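Local coordinates for protein ABC transporter (Thermotoga maritima, PDB 1JI0) that binds ATP and probably hydrolyses it to power the import of branched-chain amino acids, as the nucleotide-binding subunit of an ABC transporter, at residues 179-182 / 183-187. Sequence-based numbering, arbitrary orientation.
Sequences FEVI and QKINQ
E180 and K184 meet one turn apart on helix 172-187, an i to i+4 pair of opposite charges whose ends are linked by a long salt bridge and by a shared water. In the direct bridge E180 OE2 stands 3.9 Å from K184 NZ. The water donates to E180 OE2 at 2.9 Å and accepts from K184 NZ. Nearer the backbone the chains touch through carbon, E180 CG lying 3.5 Å from K184 CE. The lysine reaches back one turn toward the N-terminal end: its CG, anti to its own carbonyl carbon (chi1 -61°), lies against E180 O at 3.2 Å, and the extended chain carries NZ on to the carboxylate. Were K184 shortened to an alanine, the E180 carboxylate would probably lose its charged mate and the water one of its two partners.

The helix backbone follows the same i to i+4 pattern. Q183 N bonds to F179 O at 3.2 Å, the donor tilted 34° from the carbonyl plane, while Q183 CB packs 3.3 Å from E180 O. I182 O takes N186 N, and the I182 side chain faces the sheet, meeting I192 and L194 of strand 192-196 and I34 of strand 34-38. Also buried, V181 CG1 rests 4.0 Å from I185 CD1, the two side chains crossing at a slant. Such a division, a charged pair on one side and aliphatic residues on the other, marks an amphipathic helix, here the crossover of the beta-alpha-beta unit linking parallel strands 160-164 and 192-196 in the P-loop NTPase core.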
loop_
_atom_site.group_PDB
_atom_site.type_symbol
_atom_site.label_atom_id
_atom_site.label_comp_id
_atom_site.label_asym_id
_atom_site.label_seq_id
_atom_site.Cartn_x
_atom_site.Cartn_y
_atom_site.Cartn_z
ATOM N N PHE A 179 -10.860 -3.587 2.889
ATOM C CA PHE A 179 -10.714 -2.382 3.698
ATOM C C PHE A 179 -10.794 -2.630 5.188
ATOM O O PHE A 179 -10.154 -1.937 5.972
ATOM C CB PHE A 179 -11.741 -1.330 3.268
ATOM C CG PHE A 179 -11.384 -0.646 1.982
ATOM C CD1 PHE A 179 -10.159 0.006 1.849
ATOM C CD2 PHE A 179 -12.252 -0.672 0.898
ATOM C CE1 PHE A 179 -9.803 0.621 0.653
ATOM C CE2 PHE A 179 -11.913 -0.065 -0.300
ATOM C CZ PHE A 179 -10.681 0.586 -0.427
ATOM N N GLU A 180 -11.578 -3.621 5.589
ATOM C CA GLU A 180 -11.687 -3.946 7.003
ATOM C C GLU A 180 -10.369 -4.561 7.484
ATOM O O GLU A 180 -9.903 -4.272 8.580
ATOM C CB GLU A 180 -12.861 -4.911 7.213
ATOM C CG GLU A 180 -12.783 -5.753 8.455
ATOM C CD GLU A 180 -14.029 -6.612 8.643
ATOM O OE1 GLU A 180 -14.497 -7.218 7.648
ATOM O OE2 GLU A 180 -14.530 -6.684 9.785
ATOM N N VAL A 181 -9.754 -5.396 6.653
ATOM C CA VAL A 181 -8.484 -6.020 7.022
ATOM C C VAL A 181 -7.381 -4.955 7.102
ATOM O O VAL A 181 -6.511 -4.998 7.973
ATOM C CB VAL A 181 -8.106 -7.148 6.014
ATOM C CG1 VAL A 181 -6.867 -6.785 5.217
ATOM C CG2 VAL A 181 -7.881 -8.451 6.778
ATOM N N ILE A 182 -7.433 -3.986 6.197
ATOM C CA ILE A 182 -6.458 -2.900 6.196
ATOM C C ILE A 182 -6.550 -2.168 7.541
ATOM O O ILE A 182 -5.540 -1.766 8.124
ATOM C CB ILE A 182 -6.733 -1.939 5.006
ATOM C CG1 ILE A 182 -6.268 -2.611 3.709
ATOM C CG2 ILE A 182 -6.035 -0.597 5.213
ATOM C CD1 ILE A 182 -6.660 -1.891 2.427
ATOM N N GLN A 183 -7.769 -2.027 8.050
ATOM C CA GLN A 183 -7.995 -1.352 9.328
ATOM C C GLN A 183 -7.439 -2.180 10.493
ATOM O O GLN A 183 -6.800 -1.649 11.406
ATOM C CB GLN A 183 -9.496 -1.105 9.508
ATOM C CG GLN A 183 -9.832 -0.123 10.591
ATOM C CD GLN A 183 -11.275 0.312 10.523
ATOM O OE1 GLN A 183 -12.187 -0.490 10.737
ATOM N NE2 GLN A 183 -11.497 1.587 10.214
ATOM N N LYS A 184 -7.680 -3.486 10.451
ATOM C CA LYS A 184 -7.188 -4.394 11.478
ATOM C C LYS A 184 -5.659 -4.402 11.510
ATOM O O LYS A 184 -5.054 -4.481 12.576
ATOM C CB LYS A 184 -7.687 -5.811 11.212
ATOM C CG LYS A 184 -9.198 -5.947 11.216
ATOM C CD LYS A 184 -9.609 -7.387 10.942
ATOM C CE LYS A 184 -11.120 -7.549 10.996
ATOM N NZ LYS A 184 -11.510 -8.982 10.837
ATOM N N ILE A 185 -5.043 -4.335 10.335
ATOM C CA ILE A 185 -3.586 -4.324 10.241
ATOM C C ILE A 185 -3.058 -3.058 10.902
ATOM O O ILE A 185 -2.124 -3.106 11.700
ATOM C CB ILE A 185 -3.127 -4.367 8.764
ATOM C CG1 ILE A 185 -3.478 -5.727 8.164
ATOM C CG2 ILE A 185 -1.619 -4.096 8.662
ATOM C CD1 ILE A 185 -3.269 -5.808 6.680
ATOM N N ASN A 186 -3.671 -1.923 10.575
ATOM C CA ASN A 186 -3.257 -0.647 11.141
ATOM C C ASN A 186 -3.476 -0.581 12.643
ATOM O O ASN A 186 -2.710 0.060 13.355
ATOM C CB ASN A 186 -4.014 0.509 10.492
ATOM C CG ASN A 186 -3.607 1.859 11.068
ATOM O OD1 ASN A 186 -2.469 2.300 10.901
ATOM N ND2 ASN A 186 -4.526 2.507 11.763
ATOM N N GLN A 187 -4.537 -1.222 13.122
ATOM C CA GLN A 187 -4.833 -1.228 14.554
ATOM C C GLN A 187 -3.739 -1.943 15.344
ATOM O O GLN A 187 -3.624 -1.771 16.558
ATOM C CB GLN A 187 -6.203 -1.871 14.804
ATOM C CG GLN A 187 -7.362 -0.976 14.357
ATOM C CD GLN A 187 -8.719 -1.671 14.381
ATOM O OE1 GLN A 187 -9.757 -1.027 14.202
ATOM N NE2 GLN A 187 -8.717 -2.987 14.594
HETATM O O HOH W 1 -14.360 -9.588 10.245
#